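Local coordinates for RIM-binding protein, isoform F (Drosophila melanogaster, PDB 6Q9M) that probably couples the recruitment of synaptic vesicles to release sites at the active zone, acting as a scaffold with a central array of fibronectin type III domains, at residues T86-A91 against G146-T151; A91-I96 against S121-N126; S158-V163 against D200-T205. All blocks are in the same frame, centred on the assembly; numbering follows the deposited sequence.

Contact 1. Residues T86-A91 against G146-T151; sequences TSRDAA and GMYRHT
Ala91 and Gly146 bring the two backbones together, with CA atoms 4.6 Å apart; between Ala90 and Tyr148 the CA separation widens to 6.3 Å. No hydrogen bond joins the segments. A short 3-10 turn at 89-91, held by the bond from Ala91 N to Arg88 O, presents both alanines to the loop leading into strand 149-152. The Tyr148 ring lies against the turn, its CG set between the backbone N and the carbonyl carbon (chi1 56°). Ala90 CB sits over one face in a CH-pi contact, 4.1 Å from the ring centroid, while Ala91 CB comes obliquely to Tyr148 CE1 at 3.8 Å. Arg88 runs past the phenol end at about a right angle, its CD 3.2 Å from Tyr148 OH. Arg149 lays its guanidinium over Tyr148 CE2 and directs NH2 onto a face of the Arg88 group, the planes turned by 72°; Arg149 NH2 lies 3.0 Å from Arg88 NE, two donors close but not hydrogen-bonded. Asp6 OD1 forms salt bridges with both and a weak hydrogen bond with Tyr148 OH. With an F-G loop set against a C'-E loop and E strand, this is an interdomain junction of consecutive fibronectin type III domains.

Contact 2. Residues A91-I96 against S121-N126; sequences ACTMII and SWLPAN
Thr93 holds OG1 opposite its backbone N (chi1 -164°), which swings the methyl CG2 towards Pro124, 3.5 Å from the carbonyl O and 4.0 Å from ring atom CG. The hydroxyl so placed bonds with Ile75 O and Arg74 NH1, and because Arg74 NH1 also donates to Pro124 O, one guanidinium ties together a side chain of the first segment and a backbone oxygen of the second. In Ile95, CG1 lies beside the backbone N (chi1 -60°), and the extended end carries CD1 across to Ala125, 4.1 Å from its CB. Met94 instead sends its thioether away to Leu14 and Leu16, and CB alone meets the amide of Asn126, 3.8 Å from ND2; Asn126 OD1 is engaged by Asn128 N.

Between these side chains the backbones meet at Met94 and Asn126. Two CA-H...O contacts run in opposite directions across this pair: Asn126 CA to Thr93 O, 3.4 Å, and Met94 CA to Ala125 O, 3.3 Å. Ala125 O also receives a weak bond from Ile95 N, 3.1 Å long but bent to 126° at the hydrogen. The touching parts diverge steeply, and the pairing stays a single bridge. Ser127 OG adds a hydrogen bond with Thr93 N. The arrangement is an interdomain one, in which the G strand at the edge of the first fibronectin type III domain meets the B-C turn of the second.

Contact 3. Residues S158-V163 against D200-T205; sequences STQYRV and DFRTLT
Ser158, Phe201 and Tyr161 lose the most surface to this contact. Tyr161 N donates to Phe201 O at 2.8 Å, nearly straight at 165°, and Phe201 N returns a bond to Tyr161 O at 3.1 Å, making an antiparallel hydrogen-bonded pair. Phe201 CG sits between its backbone N and carbonyl carbon (chi1 74°), which brings one ring face against Tyr161 CB, 4.2 Å from the centroid, in a CH-pi contact; the two rings are oblique, with planes 36° apart. Val163 CG1 meets the edge of the Phe201 ring, and Thr203 CG2 that of the Tyr161 ring, 3.7 Å from Tyr161 CE2. These are the F and G strands of a fibronectin type III domain, and Tyr161 OH, bonded with Ala156 N, forms the tyrosine corner characteristic of this Greek-key sandwich. Just ahead of strand 160-167, Ser158 N reaches Leu204 O at 2.9 Å from well above the carbonyl plane, and the aliphatic part of Arg202 runs along the Ser158 backbone, Arg202 CG 3.8 Å from Ser158 C. Thr159 N donates to Thr203 OG1, which also bonds with Ala156 O. On the other face, Arg162 grips Asp200 side-on in a nearly coplanar salt bridge, NE to OD1 2.7 Å and NH2 to OD2 2.9 Å.

Contacts 1 and 2 form one continuous interface between the first and second fibronectin type III domains. Their centres lie 9 Å apart, they share Ala91, and they converge on neighbouring strands of one sheet, where Tyr148 O and Trp122 N are 3.0 Å apart in a probable hydrogen bond. Ala90 O also packs on Pro124 CG at 3.4 Å. Contact 3 lies apart, between the F and G strands at the far end of the second domain's other sheet, its centre about 23 Å from that of contact 1 and 26 Å from that of contact 2; the nearest atoms stay about 7 Å away in both cases. The chain links contact 1 to contact 3 directly, strand 149-152 being followed by strand 160-167.

Contact 1. Residues T86-A91 against G146-T151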
ATOM      1  N   THR A  86      11.144 -11.649   6.667  1.00 76.84           N
ATOM      2  CA  THR A  86      10.864 -11.923   5.262  1.00 73.64           C
ATOM      3  C   THR A  86      10.793 -10.629   4.460  1.00 69.04           C
ATOM      4  O   THR A  86      10.650  -9.537   5.013  1.00 69.26           O
ATOM      5  CB  THR A  86       9.553 -12.705   5.059  1.00 72.23           C
ATOM      6  OG1 THR A  86       8.449 -11.935   5.551  1.00 77.21           O
ATOM      7  CG2 THR A  86       9.592 -14.050   5.778  1.00 78.05           C
ATOM      8  N   SER A  87      10.902 -10.771   3.141  1.00 66.18           N
ATOM      9  CA  SER A  87      10.598  -9.700   2.205  1.00 58.02           C
ATOM     10  C   SER A  87       9.101  -9.709   1.880  1.00 52.14           C
ATOM     11  O   SER A  87       8.381 -10.664   2.188  1.00 53.84           O
ATOM     12  CB  SER A  87      11.424  -9.845   0.928  1.00 52.34           C
ATOM     13  OG  SER A  87      11.197 -11.114   0.334  1.00 56.62           O
ATOM     14  N   ARG A  88       8.637  -8.636   1.239  1.00 46.88           N
ATOM     15  CA  ARG A  88       7.221  -8.481   0.927  1.00 45.35           C
ATOM     16  C   ARG A  88       6.888  -9.099  -0.423  1.00 47.32           C
ATOM     17  O   ARG A  88       7.736  -9.193  -1.313  1.00 57.19           O
ATOM     18  CB  ARG A  88       6.823  -7.013   0.929  1.00 45.20           C
ATOM     19  CG  ARG A  88       7.216  -6.299   2.200  1.00 58.14           C
ATOM     20  CD  ARG A  88       6.469  -4.998   2.355  1.00 66.76           C
ATOM     21  NE  ARG A  88       6.904  -4.267   3.540  1.00 77.23           N
ATOM     22  CZ  ARG A  88       6.257  -4.273   4.701  1.00 82.62           C
ATOM     23  NH1 ARG A  88       5.135  -4.974   4.826  1.00 79.28           N
ATOM     24  NH2 ARG A  88       6.727  -3.571   5.732  1.00 85.42           N
ATOM     25  N   ASP A  89       5.632  -9.531  -0.564  1.00 48.72           N
ATOM     26  CA  ASP A  89       5.191 -10.123  -1.825  1.00 51.40           C
ATOM     27  C   ASP A  89       5.399  -9.166  -2.997  1.00 53.08           C
ATOM     28  O   ASP A  89       5.812  -9.591  -4.083  1.00 52.16           O
ATOM     29  CB  ASP A  89       3.709 -10.525  -1.738  1.00 53.35           C
ATOM     30  CG  ASP A  89       3.481 -11.813  -0.946  1.00 68.77           C
ATOM     31  OD1 ASP A  89       2.344 -12.040  -0.485  1.00 80.73           O
ATOM     32  OD2 ASP A  89       4.430 -12.606  -0.779  1.00 74.33           O
ATOM     33  N   ALA A  90       5.128  -7.867  -2.790  1.00 39.64           N
ATOM     34  CA  ALA A  90       5.153  -6.881  -3.866  1.00 42.09           C
ATOM     35  C   ALA A  90       6.514  -6.733  -4.513  1.00 50.04           C
ATOM     36  O   ALA A  90       6.606  -6.109  -5.582  1.00 49.87           O
ATOM     37  CB  ALA A  90       4.721  -5.504  -3.347  1.00 46.71           C
ATOM     38  N   ALA A  91       7.573  -7.250  -3.890  1.00 52.67           N
ATOM     39  CA  ALA A  91       8.894  -7.169  -4.492  1.00 47.41           C
ATOM     40  C   ALA A  91       9.179  -8.315  -5.436  1.00 46.74           C
ATOM     41  O   ALA A  91      10.029  -8.172  -6.313  1.00 54.37           O
ATOM     42  CB  ALA A  91       9.974  -7.120  -3.418  1.00 42.73           C
ATOM     43  N   GLY A 146      11.426  -4.706  -9.005  1.00 51.63           N
ATOM     44  CA  GLY A 146      11.548  -5.078  -7.613  1.00 46.04           C
ATOM     45  C   GLY A 146      11.228  -3.963  -6.647  1.00 52.46           C
ATOM     46  O   GLY A 146      11.146  -4.216  -5.439  1.00 64.12           O
ATOM     47  N   MET A 147      11.056  -2.739  -7.131  1.00 46.43           N
ATOM     48  CA  MET A 147      10.707  -1.606  -6.282  1.00 55.43           C
ATOM     49  C   MET A 147       9.211  -1.366  -6.347  1.00 45.30           C
ATOM     50  O   MET A 147       8.636  -1.323  -7.439  1.00 52.49           O
ATOM     51  CB  MET A 147      11.436  -0.341  -6.719  1.00 74.99           C
ATOM     52  CG  MET A 147      11.658   0.605  -5.571  1.00 94.28           C
ATOM     53  SD  MET A 147      13.274   0.302  -4.854  1.00107.00           S
ATOM     54  CE  MET A 147      14.272   1.428  -5.831  1.00110.79           C
ATOM     55  N   TYR A 148       8.586  -1.204  -5.177  1.00 49.33           N
ATOM     56  CA  TYR A 148       7.140  -1.027  -5.064  1.00 52.24           C
ATOM     57  C   TYR A 148       6.774   0.170  -4.195  1.00 52.77           C
ATOM     58  O   TYR A 148       5.609   0.318  -3.812  1.00 54.49           O
ATOM     59  CB  TYR A 148       6.491  -2.288  -4.483  1.00 49.75           C
ATOM     60  CG  TYR A 148       7.087  -2.692  -3.155  1.00 45.03           C
ATOM     61  CD1 TYR A 148       8.257  -3.441  -3.093  1.00 49.03           C
ATOM     62  CD2 TYR A 148       6.490  -2.314  -1.961  1.00 49.47           C
ATOM     63  CE1 TYR A 148       8.814  -3.815  -1.875  1.00 44.59           C
ATOM     64  CE2 TYR A 148       7.044  -2.693  -0.719  1.00 46.16           C
ATOM     65  CZ  TYR A 148       8.203  -3.438  -0.692  1.00 52.99           C
ATOM     66  OH  TYR A 148       8.769  -3.813   0.522  1.00 64.79           O
ATOM     67  N   ARG A 149       7.742   1.006  -3.850  1.00 53.53           N
ATOM     68  CA  ARG A 149       7.520   2.198  -3.051  1.00 53.64           C
ATOM     69  C   ARG A 149       8.374   3.302  -3.633  1.00 54.57           C
ATOM     70  O   ARG A 149       9.468   3.045  -4.153  1.00 58.27           O
ATOM     71  CB  ARG A 149       7.919   2.009  -1.575  1.00 60.59           C
ATOM     72  CG  ARG A 149       6.943   1.242  -0.709  1.00 71.05           C
ATOM     73  CD  ARG A 149       7.164   1.582   0.779  1.00 66.64           C
ATOM     74  NE  ARG A 149       7.236   0.406   1.642  1.00 70.55           N
ATOM     75  CZ  ARG A 149       6.196  -0.360   1.976  1.00 71.41           C
ATOM     76  NH1 ARG A 149       4.990  -0.077   1.502  1.00 67.27           N
ATOM     77  NH2 ARG A 149       6.362  -1.420   2.774  1.00 72.80           N
ATOM     78  N   HIS A 150       7.889   4.533  -3.512  1.00 49.22           N
ATOM     79  CA  HIS A 150       8.717   5.675  -3.875  1.00 48.62           C
ATOM     80  C   HIS A 150       8.184   6.939  -3.226  1.00 50.21           C
ATOM     81  O   HIS A 150       6.979   7.209  -3.284  1.00 48.37           O
ATOM     82  CB  HIS A 150       8.780   5.870  -5.384  1.00 52.74           C
ATOM     83  CG  HIS A 150       9.636   7.019  -5.772  1.00 66.06           C
ATOM     84  ND1 HIS A 150      11.008   6.974  -5.685  1.00 70.72           N
ATOM     85  CD2 HIS A 150       9.322   8.266  -6.194  1.00 69.78           C
ATOM     86  CE1 HIS A 150      11.509   8.134  -6.060  1.00 64.63           C
ATOM     87  NE2 HIS A 150      10.507   8.940  -6.352  1.00 73.32           N
ATOM     88  N   THR A 151       9.082   7.722  -2.647  1.00 50.26           N
ATOM     89  CA  THR A 151       8.712   9.012  -2.083  1.00 56.19           C
ATOM     90  C   THR A 151       8.646  10.074  -3.176  1.00 52.50           C
ATOM     91  O   THR A 151       9.610  10.259  -3.923  1.00 47.95           O
ATOM     92  CB  THR A 151       9.722   9.428  -1.020  1.00 54.78           C
ATOM     93  OG1 THR A 151       9.767   8.435   0.013  1.00 58.91           O
ATOM     94  CG2 THR A 151       9.311  10.769  -0.435  1.00 52.26           C
TER

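Contact 2. Residues A91-I96 against S121-N126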
ATOM      1  N   ALA A  91       7.573  -7.250  -3.890  1.00 52.67           N
ATOM      2  CA  ALA A  91       8.894  -7.169  -4.492  1.00 47.41           C
ATOM      3  C   ALA A  91       9.179  -8.315  -5.436  1.00 46.74           C
ATOM      4  O   ALA A  91      10.029  -8.172  -6.313  1.00 54.37           O
ATOM      5  CB  ALA A  91       9.974  -7.120  -3.418  1.00 42.73           C
ATOM      6  N   CYS A  92       8.504  -9.450  -5.283  1.00 50.66           N
ATOM      7  CA  CYS A  92       8.724 -10.599  -6.165  1.00 54.22           C
ATOM      8  C   CYS A  92       7.369 -11.261  -6.378  1.00 51.27           C
ATOM      9  O   CYS A  92       6.964 -12.139  -5.606  1.00 51.50           O
ATOM     10  CB  CYS A  92       9.744 -11.569  -5.592  1.00 52.03           C
ATOM     11  SG  CYS A  92      10.314 -12.782  -6.792  1.00 65.59           S
ATOM     12  N   THR A  93       6.682 -10.848  -7.441  1.00 49.83           N
ATOM     13  CA  THR A  93       5.319 -11.296  -7.655  1.00 51.44           C
ATOM     14  C   THR A  93       4.963 -11.235  -9.130  1.00 51.36           C
ATOM     15  O   THR A  93       5.514 -10.434  -9.893  1.00 50.95           O
ATOM     16  CB  THR A  93       4.315 -10.474  -6.858  1.00 48.51           C
ATOM     17  OG1 THR A  93       3.072 -11.190  -6.819  1.00 57.52           O
ATOM     18  CG2 THR A  93       4.088  -9.098  -7.525  1.00 48.27           C
ATOM     19  N   MET A  94       4.049 -12.123  -9.522  1.00 49.62           N
ATOM     20  CA  MET A  94       3.539 -12.135 -10.887  1.00 56.22           C
ATOM     21  C   MET A  94       2.167 -12.793 -10.910  1.00 60.03           C
ATOM     22  O   MET A  94       1.845 -13.646 -10.071  1.00 54.52           O
ATOM     23  CB  MET A  94       4.487 -12.863 -11.847  1.00 51.44           C
ATOM     24  CG  MET A  94       4.586 -14.363 -11.581  1.00 55.99           C
ATOM     25  SD  MET A  94       5.523 -15.256 -12.856  1.00 70.01           S
ATOM     26  CE  MET A  94       5.404 -16.933 -12.227  1.00 62.72           C
ATOM     27  N   ILE A  95       1.364 -12.388 -11.882  1.00 61.42           N
ATOM     28  CA  ILE A  95       0.031 -12.937 -12.066  1.00 59.86           C
ATOM     29  C   ILE A  95       0.017 -13.779 -13.327  1.00 60.04           C
ATOM     30  O   ILE A  95       0.585 -13.379 -14.352  1.00 62.51           O
ATOM     31  CB  ILE A  95      -1.017 -11.813 -12.137  1.00 63.28           C
ATOM     32  CG1 ILE A  95      -0.993 -11.003 -10.840  1.00 61.07           C
ATOM     33  CG2 ILE A  95      -2.389 -12.395 -12.398  1.00 73.35           C
ATOM     34  CD1 ILE A  95      -1.782  -9.712 -10.924  1.00 63.93           C
ATOM     35  N   ILE A  96      -0.611 -14.949 -13.230  1.00 64.64           N
ATOM     36  CA  ILE A  96      -0.741 -15.884 -14.334  1.00 68.73           C
ATOM     37  C   ILE A  96      -2.214 -16.234 -14.501  1.00 76.25           C
ATOM     38  O   ILE A  96      -3.027 -16.028 -13.598  1.00 72.09           O
ATOM     39  CB  ILE A  96       0.085 -17.155 -14.093  1.00 63.65           C
ATOM     40  CG1 ILE A  96      -0.472 -17.877 -12.860  1.00 58.90           C
ATOM     41  CG2 ILE A  96       1.539 -16.803 -13.870  1.00 61.30           C
ATOM     42  CD1 ILE A  96       0.201 -19.191 -12.579  1.00 65.69           C
ATOM     43  N   SER A 121       3.114   3.664  -2.557  1.00 53.10           N
ATOM     44  CA  SER A 121       3.272   2.217  -2.643  1.00 47.52           C
ATOM     45  C   SER A 121       2.280   1.642  -3.651  1.00 51.50           C
ATOM     46  O   SER A 121       1.232   2.239  -3.936  1.00 47.00           O
ATOM     47  CB  SER A 121       3.032   1.552  -1.285  1.00 43.76           C
ATOM     48  OG  SER A 121       3.850   2.140  -0.282  1.00 52.10           O
ATOM     49  N   TRP A 122       2.609   0.459  -4.172  1.00 39.18           N
ATOM     50  CA  TRP A 122       1.711  -0.240  -5.083  1.00 40.53           C
ATOM     51  C   TRP A 122       2.032  -1.729  -5.070  1.00 51.56           C
ATOM     52  O   TRP A 122       3.023  -2.179  -4.483  1.00 47.88           O
ATOM     53  CB  TRP A 122       1.803   0.318  -6.508  1.00 44.09           C
ATOM     54  CG  TRP A 122       3.160   0.219  -7.124  1.00 48.70           C
ATOM     55  CD1 TRP A 122       3.610  -0.762  -7.958  1.00 46.68           C
ATOM     56  CD2 TRP A 122       4.244   1.150  -6.976  1.00 50.09           C
ATOM     57  NE1 TRP A 122       4.909  -0.497  -8.341  1.00 46.84           N
ATOM     58  CE2 TRP A 122       5.323   0.664  -7.744  1.00 49.98           C
ATOM     59  CE3 TRP A 122       4.406   2.345  -6.267  1.00 44.48           C
ATOM     60  CZ2 TRP A 122       6.554   1.321  -7.809  1.00 44.84           C
ATOM     61  CZ3 TRP A 122       5.609   2.993  -6.341  1.00 44.74           C
ATOM     62  CH2 TRP A 122       6.674   2.480  -7.109  1.00 51.35           C
ATOM     63  N   LEU A 123       1.151  -2.491  -5.707  1.00 45.17           N
ATOM     64  CA  LEU A 123       1.349  -3.910  -5.939  1.00 44.39           C
ATOM     65  C   LEU A 123       1.473  -4.105  -7.437  1.00 45.99           C
ATOM     66  O   LEU A 123       0.485  -3.921  -8.158  1.00 48.60           O
ATOM     67  CB  LEU A 123       0.188  -4.733  -5.380  1.00 49.47           C
ATOM     68  CG  LEU A 123       0.304  -6.264  -5.482  1.00 51.96           C
ATOM     69  CD1 LEU A 123       1.610  -6.766  -4.848  1.00 48.03           C
ATOM     70  CD2 LEU A 123      -0.914  -6.963  -4.844  1.00 43.27           C
ATOM     71  N   PRO A 124       2.653  -4.416  -7.959  1.00 49.27           N
ATOM     72  CA  PRO A 124       2.783  -4.619  -9.399  1.00 49.90           C
ATOM     73  C   PRO A 124       2.060  -5.889  -9.810  1.00 53.88           C
ATOM     74  O   PRO A 124       1.833  -6.791  -9.002  1.00 52.18           O
ATOM     75  CB  PRO A 124       4.296  -4.749  -9.611  1.00 51.85           C
ATOM     76  CG  PRO A 124       4.832  -5.204  -8.303  1.00 46.13           C
ATOM     77  CD  PRO A 124       3.921  -4.648  -7.240  1.00 50.12           C
ATOM     78  N   ALA A 125       1.672  -5.938 -11.087  1.00 51.79           N
ATOM     79  CA  ALA A 125       1.196  -7.181 -11.670  1.00 47.39           C
ATOM     80  C   ALA A 125       2.344  -8.123 -11.985  1.00 50.72           C
ATOM     81  O   ALA A 125       2.163  -9.346 -11.940  1.00 61.37           O
ATOM     82  CB  ALA A 125       0.398  -6.905 -12.943  1.00 40.12           C
ATOM     83  N   ASN A 126       3.520  -7.580 -12.287  1.00 45.48           N
ATOM     84  CA  ASN A 126       4.725  -8.388 -12.517  1.00 54.02           C
ATOM     85  C   ASN A 126       5.923  -7.561 -12.074  1.00 56.63           C
ATOM     86  O   ASN A 126       6.187  -6.495 -12.641  1.00 52.65           O
ATOM     87  CB  ASN A 126       4.860  -8.795 -13.987  1.00 48.97           C
ATOM     88  CG  ASN A 126       6.021  -9.734 -14.226  1.00 53.95           C
ATOM     89  OD1 ASN A 126       7.154  -9.465 -13.820  1.00 53.93           O
ATOM     90  ND2 ASN A 126       5.743 -10.859 -14.881  1.00 62.59           N
TER

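Contact 3. Residues S158-V163 against D200-T205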
ATOM      1  N   SER A 158      -1.525  21.479   1.605  1.00 59.83           N
ATOM      2  CA  SER A 158      -2.988  21.569   1.552  1.00 68.08           C
ATOM      3  C   SER A 158      -3.531  21.449   0.126  1.00 65.40           C
ATOM      4  O   SER A 158      -4.487  22.126  -0.255  1.00 77.74           O
ATOM      5  CB  SER A 158      -3.473  22.865   2.206  1.00 68.23           C
ATOM      6  OG  SER A 158      -4.754  22.674   2.767  1.00 80.22           O
ATOM      7  N   THR A 159      -2.931  20.565  -0.666  1.00 55.90           N
ATOM      8  CA  THR A 159      -3.217  20.455  -2.088  1.00 58.52           C
ATOM      9  C   THR A 159      -3.559  19.019  -2.433  1.00 56.78           C
ATOM     10  O   THR A 159      -2.978  18.077  -1.877  1.00 62.01           O
ATOM     11  CB  THR A 159      -2.023  20.896  -2.963  1.00 63.11           C
ATOM     12  OG1 THR A 159      -1.599  22.213  -2.587  1.00 63.32           O
ATOM     13  CG2 THR A 159      -2.413  20.879  -4.444  1.00 50.25           C
ATOM     14  N   GLN A 160      -4.493  18.863  -3.363  1.00 57.48           N
ATOM     15  CA  GLN A 160      -4.968  17.554  -3.768  1.00 62.52           C
ATOM     16  C   GLN A 160      -4.122  17.011  -4.903  1.00 62.98           C
ATOM     17  O   GLN A 160      -3.813  17.725  -5.857  1.00 62.03           O
ATOM     18  CB  GLN A 160      -6.423  17.617  -4.214  1.00 63.34           C
ATOM     19  CG  GLN A 160      -7.383  17.374  -3.089  1.00 81.60           C
ATOM     20  CD  GLN A 160      -8.540  18.324  -3.143  1.00 92.83           C
ATOM     21  OE1 GLN A 160      -8.614  19.173  -4.030  1.00100.93           O
ATOM     22  NE2 GLN A 160      -9.451  18.199  -2.194  1.00100.17           N
ATOM     23  N   TYR A 161      -3.795  15.725  -4.813  1.00 62.45           N
ATOM     24  CA  TYR A 161      -2.960  15.075  -5.803  1.00 53.01           C
ATOM     25  C   TYR A 161      -3.568  13.730  -6.169  1.00 54.52           C
ATOM     26  O   TYR A 161      -4.103  13.018  -5.311  1.00 55.49           O
ATOM     27  CB  TYR A 161      -1.540  14.899  -5.284  1.00 43.26           C
ATOM     28  CG  TYR A 161      -0.792  16.200  -5.171  1.00 50.28           C
ATOM     29  CD1 TYR A 161      -0.339  16.864  -6.313  1.00 41.64           C
ATOM     30  CD2 TYR A 161      -0.552  16.784  -3.928  1.00 57.66           C
ATOM     31  CE1 TYR A 161       0.356  18.048  -6.216  1.00 47.27           C
ATOM     32  CE2 TYR A 161       0.134  17.989  -3.824  1.00 61.71           C
ATOM     33  CZ  TYR A 161       0.583  18.617  -4.975  1.00 55.01           C
ATOM     34  OH  TYR A 161       1.276  19.801  -4.890  1.00 55.76           O
ATOM     35  N   ARG A 162      -3.502  13.409  -7.458  1.00 45.94           N
ATOM     36  CA  ARG A 162      -3.824  12.088  -7.970  1.00 38.17           C
ATOM     37  C   ARG A 162      -2.547  11.478  -8.524  1.00 45.17           C
ATOM     38  O   ARG A 162      -1.956  12.019  -9.468  1.00 49.76           O
ATOM     39  CB  ARG A 162      -4.894  12.170  -9.050  1.00 46.66           C
ATOM     40  CG  ARG A 162      -5.150  10.845  -9.750  1.00 60.33           C
ATOM     41  CD  ARG A 162      -6.480  10.891 -10.487  1.00 60.05           C
ATOM     42  NE  ARG A 162      -7.611  10.802  -9.570  1.00 52.01           N
ATOM     43  CZ  ARG A 162      -8.877  10.830  -9.971  1.00 62.40           C
ATOM     44  NH1 ARG A 162      -9.136  10.944 -11.269  1.00 67.20           N
ATOM     45  NH2 ARG A 162      -9.881  10.751  -9.089  1.00 54.38           N
ATOM     46  N   VAL A 163      -2.137  10.341  -7.976  1.00 46.16           N
ATOM     47  CA  VAL A 163      -0.916   9.690  -8.434  1.00 45.73           C
ATOM     48  C   VAL A 163      -1.286   8.326  -8.991  1.00 43.56           C
ATOM     49  O   VAL A 163      -2.113   7.615  -8.404  1.00 58.71           O
ATOM     50  CB  VAL A 163       0.139   9.611  -7.304  1.00 51.38           C
ATOM     51  CG1 VAL A 163      -0.471   9.136  -6.051  1.00 55.69           C
ATOM     52  CG2 VAL A 163       1.317   8.711  -7.726  1.00 60.26           C
ATOM     53  N   ASP A 200      -5.908   9.065  -4.602  1.00 58.63           N
ATOM     54  CA  ASP A 200      -6.141  10.471  -4.319  1.00 58.10           C
ATOM     55  C   ASP A 200      -5.768  10.753  -2.871  1.00 61.17           C
ATOM     56  O   ASP A 200      -6.133   9.989  -1.973  1.00 65.46           O
ATOM     57  CB  ASP A 200      -7.608  10.855  -4.556  1.00 59.45           C
ATOM     58  CG  ASP A 200      -7.994  10.827  -6.035  1.00 64.23           C
ATOM     59  OD1 ASP A 200      -7.122  11.114  -6.904  1.00 62.41           O
ATOM     60  OD2 ASP A 200      -9.174  10.519  -6.327  1.00 64.19           O
ATOM     61  N   PHE A 201      -5.049  11.853  -2.646  1.00 57.14           N
ATOM     62  CA  PHE A 201      -4.695  12.275  -1.297  1.00 59.49           C
ATOM     63  C   PHE A 201      -4.476  13.781  -1.306  1.00 53.49           C
ATOM     64  O   PHE A 201      -4.415  14.410  -2.364  1.00 56.48           O
ATOM     65  CB  PHE A 201      -3.448  11.533  -0.781  1.00 60.89           C
ATOM     66  CG  PHE A 201      -2.152  11.992  -1.407  1.00 51.84           C
ATOM     67  CD1 PHE A 201      -1.692  11.420  -2.590  1.00 48.34           C
ATOM     68  CD2 PHE A 201      -1.383  12.980  -0.801  1.00 56.65           C
ATOM     69  CE1 PHE A 201      -0.498  11.836  -3.170  1.00 54.13           C
ATOM     70  CE2 PHE A 201      -0.174  13.412  -1.378  1.00 59.45           C
ATOM     71  CZ  PHE A 201       0.262  12.843  -2.566  1.00 55.16           C
ATOM     72  N   ARG A 202      -4.367  14.361  -0.108  1.00 53.70           N
ATOM     73  CA  ARG A 202      -4.123  15.790   0.062  1.00 53.14           C
ATOM     74  C   ARG A 202      -2.894  16.006   0.933  1.00 56.60           C
ATOM     75  O   ARG A 202      -2.698  15.289   1.918  1.00 63.05           O
ATOM     76  CB  ARG A 202      -5.314  16.500   0.709  1.00 56.89           C
ATOM     77  CG  ARG A 202      -5.061  18.003   0.868  1.00 64.70           C
ATOM     78  CD  ARG A 202      -6.137  18.756   1.647  1.00 80.31           C
ATOM     79  NE  ARG A 202      -7.484  18.233   1.465  1.00 82.10           N
ATOM     80  CZ  ARG A 202      -8.414  18.832   0.731  1.00 87.21           C
ATOM     81  NH1 ARG A 202      -8.125  19.965   0.108  1.00 85.57           N
ATOM     82  NH2 ARG A 202      -9.626  18.302   0.621  1.00 92.81           N
ATOM     83  N   THR A 203      -2.065  16.990   0.585  1.00 79.54           N
ATOM     84  CA  THR A 203      -0.927  17.250   1.457  1.00 76.09           C
ATOM     85  C   THR A 203      -1.387  17.941   2.742  1.00 81.20           C
ATOM     86  O   THR A 203      -2.498  18.465   2.832  1.00 79.71           O
ATOM     87  CB  THR A 203       0.144  18.073   0.740  1.00 81.51           C
ATOM     88  OG1 THR A 203      -0.442  19.190   0.042  1.00 82.21           O
ATOM     89  CG2 THR A 203       0.891  17.184  -0.243  1.00 79.19           C
ATOM     90  N   LEU A 204      -0.536  17.886   3.765  1.00 83.19           N
ATOM     91  CA  LEU A 204      -0.840  18.531   5.035  1.00 81.83           C
ATOM     92  C   LEU A 204      -0.723  20.050   4.899  1.00 84.11           C
ATOM     93  O   LEU A 204      -0.156  20.578   3.939  1.00 79.03           O
ATOM     94  CB  LEU A 204       0.084  18.019   6.139  1.00 72.62           C
ATOM     95  CG  LEU A 204       0.129  16.515   6.420  1.00 84.47           C
ATOM     96  CD1 LEU A 204       1.133  16.258   7.507  1.00 82.30           C
ATOM     97  CD2 LEU A 204      -1.240  15.952   6.817  1.00 70.24           C
ATOM     98  N   THR A 205      -1.213  20.752   5.917  1.00 89.97           N
ATOM     99  CA  THR A 205      -1.239  22.211   5.927  1.00 88.41           C
ATOM    100  C   THR A 205       0.016  22.748   6.599  1.00 83.35           C
ATOM    101  O   THR A 205       0.447  22.242   7.637  1.00 89.73           O
ATOM    102  CB  THR A 205      -2.487  22.744   6.638  1.00 91.56           C
ATOM    103  OG1 THR A 205      -3.639  21.991   6.225  1.00 95.15           O
ATOM    104  CG2 THR A 205      -2.714  24.213   6.280  1.00 91.86           C
TER